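Local coordinates for protein putative RNase YutE (Bacillus subtilis subsp. subtilis str. 168, PDB 1YLM) that is probably an RNase acting as the toxin of a putative type VII toxin-antitoxin system and probably neutralised by its cognate antitoxin YutD, at residues A[7-12]-A[131-136]; A[60-65]-A[72-77]. One frame throughout, in Å; residues are numbered along the deposited sequence.

Contact 1 (A[7-12]-A[131-136]); sequences SKIEKT and SYLETE
In residues 7-12 and 131-136, Glu10 and Leu133 have the CA atoms nearest each other, 9.6 Å apart, on two helical turns that run roughly antiparallel. Residues 7-12 belong to helix 6-23 and residues 131-136 to the C-terminal helix 119-137, so the pair joins the first and last helices of the all-helical, HepT-like fold. At this separation the backbones stay apart, and side chains from both helices bridge the interval. Leu133 points at helix 6-23, and its CD1 branch does the touching, meeting Ile9 CG2 at 4.0 Å. Ile9 presents that methyl because its chi1 of -66° sets CG2 anti to the backbone N. The two branched side chains meet at a slant, with no hydrogen bond across the interface. Met56 of helix 32-59 packs against both residues and so makes this a three-helix junction. At the margin the aliphatic stem of Glu10 completes the contact, its CG 4.3 Å from Leu133 CD1. The carboxylate of Glu10 is engaged by its own helix, since OE2 forms a salt bridge with NE of Arg6, whose side chain also touches Leu133 and Glu134. On the far helix Ser131 O takes two donors from opposite faces of its carbonyl plane: Thr135 N at 2.9 Å and Thr135 OG1, which sits above that plane at 2.8 Å.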
loop_
_atom_site.group_PDB
_atom_site.type_symbol
_atom_site.label_atom_id
_atom_site.label_comp_id
_atom_site.label_asym_id
_atom_site.label_seq_id
_atom_site.Cartn_x
_atom_site.Cartn_y
_atom_site.Cartn_z
ATOM N N SER A 7 7.464 -19.384 11.138
ATOM C CA SER A 7 8.328 -18.193 11.321
ATOM C C SER A 7 7.711 -16.926 10.692
ATOM O O SER A 7 7.611 -15.889 11.344
ATOM C CB SER A 7 9.698 -18.435 10.680
ATOM O OG SER A 7 10.367 -19.466 11.361
ATOM N N LYS A 8 7.302 -17.039 9.434
ATOM C CA LYS A 8 6.675 -15.936 8.708
ATOM C C LYS A 8 5.405 -15.482 9.421
ATOM O O LYS A 8 5.202 -14.279 9.624
ATOM C CB LYS A 8 6.355 -16.359 7.267
ATOM C CG LYS A 8 5.786 -15.237 6.396
ATOM C CD LYS A 8 5.646 -15.692 4.955
ATOM C CE LYS A 8 5.106 -14.578 4.069
ATOM N NZ LYS A 8 3.663 -14.294 4.299
ATOM N N ILE A 9 4.555 -16.434 9.809
ATOM C CA ILE A 9 3.270 -16.112 10.431
ATOM C C ILE A 9 3.541 -15.395 11.744
ATOM O O ILE A 9 2.983 -14.330 12.016
ATOM C CB ILE A 9 2.382 -17.377 10.669
ATOM C CG1 ILE A 9 1.958 -18.008 9.331
ATOM C CG2 ILE A 9 1.142 -17.026 11.534
ATOM C CD1 ILE A 9 1.375 -19.420 9.456
ATOM N N GLU A 10 4.425 -15.953 12.556
ATOM C CA GLU A 10 4.589 -15.396 13.882
ATOM C C GLU A 10 5.348 -14.056 14.022
ATOM O O GLU A 10 4.865 -13.138 14.714
ATOM C CB GLU A 10 5.305 -16.417 14.816
ATOM C CG GLU A 10 4.548 -17.726 15.098
ATOM C CD GLU A 10 5.286 -18.707 16.032
ATOM O OE1 GLU A 10 6.520 -18.587 16.204
ATOM O OE2 GLU A 10 4.609 -19.600 16.603
ATOM N N LYS A 11 6.434 -13.841 13.288
ATOM C CA LYS A 11 6.756 -12.549 12.659
ATOM C C LYS A 11 5.714 -11.547 12.226
ATOM O O LYS A 11 5.735 -10.402 12.703
ATOM C CB LYS A 11 8.010 -12.609 11.766
ATOM C CG LYS A 11 9.236 -13.149 12.558
ATOM C CD LYS A 11 10.418 -13.554 11.649
ATOM C CE LYS A 11 11.400 -14.560 12.321
ATOM N NZ LYS A 11 12.393 -15.117 11.310
ATOM N N THR A 12 4.814 -11.961 11.352
ATOM C CA THR A 12 3.805 -11.001 10.931
ATOM C C THR A 12 2.756 -10.704 12.006
ATOM O O THR A 12 2.259 -9.579 12.072
ATOM C CB THR A 12 3.275 -11.202 9.466
ATOM O OG1 THR A 12 1.884 -11.517 9.420
ATOM C CG2 THR A 12 4.136 -12.110 8.653
ATOM N N SER A 131 -3.335 -19.977 18.914
ATOM C CA SER A 131 -4.003 -21.153 19.512
ATOM C C SER A 131 -4.099 -22.281 18.504
ATOM O O SER A 131 -3.844 -23.433 18.829
ATOM C CB SER A 131 -5.421 -20.834 20.022
ATOM O OG SER A 131 -5.412 -19.761 20.950
ATOM N N TYR A 132 -4.464 -21.942 17.276
ATOM C CA TYR A 132 -4.553 -22.921 16.209
ATOM C C TYR A 132 -3.195 -23.559 15.931
ATOM O O TYR A 132 -3.091 -24.781 15.854
ATOM C CB TYR A 132 -5.118 -22.286 14.937
ATOM C CG TYR A 132 -5.652 -23.294 13.946
ATOM C CD1 TYR A 132 -6.994 -23.687 13.972
ATOM C CD2 TYR A 132 -4.813 -23.863 12.993
ATOM C CE1 TYR A 132 -7.485 -24.620 13.049
ATOM C CE2 TYR A 132 -5.289 -24.788 12.065
ATOM C CZ TYR A 132 -6.618 -25.165 12.101
ATOM O OH TYR A 132 -7.051 -26.093 11.183
ATOM N N LEU A 133 -2.160 -22.731 15.807
ATOM C CA LEU A 133 -0.789 -23.205 15.611
ATOM C C LEU A 133 -0.351 -24.145 16.742
ATOM O O LEU A 133 0.188 -25.230 16.496
ATOM C CB LEU A 133 0.170 -22.006 15.506
ATOM C CG LEU A 133 0.078 -21.169 14.220
ATOM C CD1 LEU A 133 0.895 -19.881 14.287
ATOM C CD2 LEU A 133 0.490 -22.021 13.014
ATOM N N GLU A 134 -0.590 -23.719 17.975
ATOM C CA GLU A 134 -0.195 -24.494 19.153
ATOM C C GLU A 134 -0.940 -25.823 19.222
ATOM O O GLU A 134 -0.341 -26.858 19.536
ATOM C CB GLU A 134 -0.427 -23.681 20.421
ATOM C CG GLU A 134 0.582 -22.528 20.604
ATOM C CD GLU A 134 0.067 -21.424 21.527
ATOM O OE1 GLU A 134 -1.048 -21.570 22.095
ATOM O OE2 GLU A 134 0.778 -20.406 21.690
ATOM N N THR A 135 -2.237 -25.791 18.914
ATOM C CA THR A 135 -3.081 -26.996 18.923
ATOM C C THR A 135 -2.674 -27.993 17.845
ATOM O O THR A 135 -2.602 -29.198 18.107
ATOM C CB THR A 135 -4.591 -26.638 18.815
ATOM O OG1 THR A 135 -4.941 -25.799 19.924
ATOM C CG2 THR A 135 -5.459 -27.884 18.845
ATOM N N GLU A 136 -2.361 -27.497 16.648
ATOM C CA GLU A 136 -2.104 -28.376 15.522
ATOM C C GLU A 136 -0.640 -28.783 15.364
ATOM O O GLU A 136 -0.360 -29.876 14.876
ATOM C CB GLU A 136 -2.635 -27.772 14.224
ATOM C CG GLU A 136 -4.141 -27.578 14.206
ATOM C CD GLU A 136 -4.896 -28.896 14.364
ATOM O OE1 GLU A 136 -4.440 -29.920 13.817
ATOM O OE2 GLU A 136 -5.938 -28.900 15.046
#

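Contact 2 (A[60-65]-A[72-77]); sequences FIMRDP and MDILVD
Ile74 meets the 60-65 segment with both of its branches, and chi1 (-68°) decides how: CG2 stands anti to the backbone N, while CG1 turns anti to the carbonyl carbon and carries CD1 on toward Pro65. Met62, modelled as selenomethionine, has its CG beside the backbone N (chi1 -61°) and is fully extended beyond it, which carries SE past Ile74 to the next helix residue. Two separate apolar touches follow. Met62 CB packs on Ile74 CG2 at 3.8 Å, and farther out Met62 SE lies 4.1 Å from Leu75 CD2, the two side chains crossing at about a right angle.

This is the connection between two consecutive helices of the HepT-like fold: Phe60 is the first residue past helix 32-59 whose backbone angles are no longer helical, and the loop folds along the short helix 71-77 that it leads into. The backbones come close, with Arg63 CA only 6.6 Å from Ile74 CA. Ile74 CD1 accordingly packs against main chain as much as side chains, lying 3.4 Å from Arg63 O and 3.7 Å from Pro65 CA. The proline ring adds its CB, 3.9 Å from Ile74 CD1, and it too stands nearly perpendicular to the isoleucine. Ile57 of helix 32-59 touches both Pro65 and Ile74, so the pair is packed against the helix from which the loop departs. No hydrogen bond joins the two segments. Arg63 contributes the root of its side chain, CB resting 4.2 Å from Ile74 CG1, while the rest of the chain leads outward.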
loop_
_atom_site.group_PDB
_atom_site.type_symbol
_atom_site.label_atom_id
_atom_site.label_comp_id
_atom_site.label_asym_id
_atom_site.label_seq_id
_atom_site.Cartn_x
_atom_site.Cartn_y
_atom_site.Cartn_z
ATOM N N PHE A 60 -1.921 -25.649 6.010
ATOM C CA PHE A 60 -2.857 -26.637 6.565
ATOM C C PHE A 60 -3.782 -27.271 5.533
ATOM O O PHE A 60 -4.752 -27.890 5.916
ATOM C CB PHE A 60 -3.692 -26.039 7.700
ATOM C CG PHE A 60 -2.910 -25.827 8.976
ATOM C CD1 PHE A 60 -2.549 -24.543 9.368
ATOM C CD2 PHE A 60 -2.530 -26.917 9.773
ATOM C CE1 PHE A 60 -1.829 -24.324 10.534
ATOM C CE2 PHE A 60 -1.798 -26.723 10.949
ATOM C CZ PHE A 60 -1.454 -25.421 11.341
ATOM N N ILE A 61 -3.457 -27.129 4.248
ATOM C CA ILE A 61 -4.250 -27.727 3.142
ATOM C C ILE A 61 -5.730 -27.419 3.303
ATOM O O ILE A 61 -6.580 -28.318 3.259
ATOM C CB ILE A 61 -4.086 -29.284 3.022
ATOM C CG1 ILE A 61 -2.693 -29.715 3.456
ATOM C CG2 ILE A 61 -4.421 -29.756 1.583
ATOM C CD1 ILE A 61 -2.490 -31.234 3.451
HETATM N N MSE A 62 -6.032 -26.140 3.503
HETATM C CA MSE A 62 -7.416 -25.698 3.555
HETATM C C MSE A 62 -7.889 -25.434 2.131
HETATM O O MSE A 62 -7.084 -25.392 1.191
HETATM C CB MSE A 62 -7.537 -24.428 4.408
HETATM C CG MSE A 62 -7.092 -24.597 5.866
HETATM SE SE MSE A 62 -7.164 -23.049 6.853
HETATM C CE MSE A 62 -6.666 -23.655 8.432
ATOM N N ARG A 63 -9.190 -25.222 1.973
ATOM C CA ARG A 63 -9.741 -24.877 0.663
ATOM C C ARG A 63 -8.990 -23.687 0.082
ATOM O O ARG A 63 -8.649 -22.741 0.799
ATOM C CB ARG A 63 -11.238 -24.562 0.773
ATOM C CG ARG A 63 -11.875 -24.131 -0.530
ATOM C CD ARG A 63 -13.379 -24.167 -0.410
ATOM N NE ARG A 63 -14.005 -24.083 -1.729
ATOM C CZ ARG A 63 -14.327 -25.130 -2.489
ATOM N NH1 ARG A 63 -14.089 -26.373 -2.069
ATOM N NH2 ARG A 63 -14.893 -24.931 -3.677
ATOM N N ASP A 64 -8.720 -23.738 -1.210
ATOM C CA ASP A 64 -7.997 -22.656 -1.857
ATOM C C ASP A 64 -8.921 -21.448 -2.116
ATOM O O ASP A 64 -10.015 -21.612 -2.658
ATOM C CB ASP A 64 -7.378 -23.168 -3.154
ATOM C CG ASP A 64 -6.391 -22.202 -3.748
ATOM O OD1 ASP A 64 -5.465 -21.758 -3.037
ATOM O OD2 ASP A 64 -6.536 -21.888 -4.943
ATOM N N PRO A 65 -8.496 -20.237 -1.698
ATOM C CA PRO A 65 -9.286 -19.027 -1.937
ATOM C C PRO A 65 -9.235 -18.587 -3.401
ATOM O O PRO A 65 -8.153 -18.567 -4.004
ATOM C CB PRO A 65 -8.591 -17.978 -1.057
ATOM C CG PRO A 65 -7.195 -18.440 -0.947
ATOM C CD PRO A 65 -7.245 -19.942 -0.973
HETATM N N MSE A 72 -11.222 -15.155 4.645
HETATM C CA MSE A 72 -11.826 -15.160 5.985
HETATM C C MSE A 72 -12.870 -16.243 6.122
HETATM O O MSE A 72 -12.966 -16.895 7.157
HETATM C CB MSE A 72 -12.454 -13.805 6.337
HETATM C CG MSE A 72 -11.449 -12.674 6.474
HETATM SE SE MSE A 72 -10.008 -12.986 7.807
HETATM C CE MSE A 72 -11.061 -13.961 9.131
ATOM N N ASP A 73 -13.654 -16.415 5.066
ATOM C CA ASP A 73 -14.679 -17.444 5.012
ATOM C C ASP A 73 -14.079 -18.834 5.220
ATOM O O ASP A 73 -14.647 -19.661 5.915
ATOM C CB ASP A 73 -15.429 -17.359 3.680
ATOM C CG ASP A 73 -16.340 -16.126 3.598
ATOM O OD1 ASP A 73 -16.729 -15.597 4.666
ATOM O OD2 ASP A 73 -16.643 -15.690 2.462
ATOM N N ILE A 74 -12.910 -19.065 4.648
ATOM C CA ILE A 74 -12.224 -20.355 4.811
ATOM C C ILE A 74 -11.723 -20.542 6.255
ATOM O O ILE A 74 -11.925 -21.604 6.862
ATOM C CB ILE A 74 -11.102 -20.529 3.754
ATOM C CG1 ILE A 74 -11.715 -20.662 2.345
ATOM C CG2 ILE A 74 -10.215 -21.748 4.114
ATOM C CD1 ILE A 74 -10.793 -20.181 1.229
ATOM N N LEU A 75 -11.139 -19.488 6.829
ATOM C CA LEU A 75 -10.721 -19.512 8.241
ATOM C C LEU A 75 -11.898 -19.742 9.191
ATOM O O LEU A 75 -11.760 -20.412 10.220
ATOM C CB LEU A 75 -9.979 -18.215 8.608
ATOM C CG LEU A 75 -8.655 -18.004 7.861
ATOM C CD1 LEU A 75 -7.982 -16.673 8.262
ATOM C CD2 LEU A 75 -7.687 -19.166 8.093
ATOM N N VAL A 76 -13.062 -19.202 8.834
ATOM C CA VAL A 76 -14.283 -19.457 9.593
ATOM C C VAL A 76 -14.699 -20.942 9.473
ATOM O O VAL A 76 -14.933 -21.599 10.490
ATOM C CB VAL A 76 -15.428 -18.496 9.161
ATOM C CG1 VAL A 76 -16.765 -18.932 9.738
ATOM C CG2 VAL A 76 -15.099 -17.063 9.605
ATOM N N ASP A 77 -14.779 -21.443 8.240
ATOM C CA ASP A 77 -15.099 -22.852 7.965
ATOM C C ASP A 77 -14.197 -23.799 8.767
ATOM O O ASP A 77 -14.658 -24.816 9.283
ATOM C CB ASP A 77 -14.938 -23.169 6.475
ATOM C CG ASP A 77 -16.006 -22.521 5.599
ATOM O OD1 ASP A 77 -17.053 -22.053 6.119
ATOM O OD2 ASP A 77 -15.788 -22.487 4.368
#

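How the contacts relate
From the N terminus, the chain enters helix 6-23 through residues 7-12, but their partner arrives only 119 residues later, when helix 119-137 returns and contact 1 closes a loop spanning most of the protein. Within that long span, contact 2 closes a far shorter one, when helix 71-77 turns back against the loop that follows helix 32-59; the two do not cross. Their centres lie 16 Å apart, yet the contacts touch. Phe60 packs edge-to-face with Tyr132 and also meets Leu133 and Glu136, while the methyl of Met62 reaches the Tyr132 hydroxyl. The exit of helix 32-59 is thereby tied to the C-terminal helix.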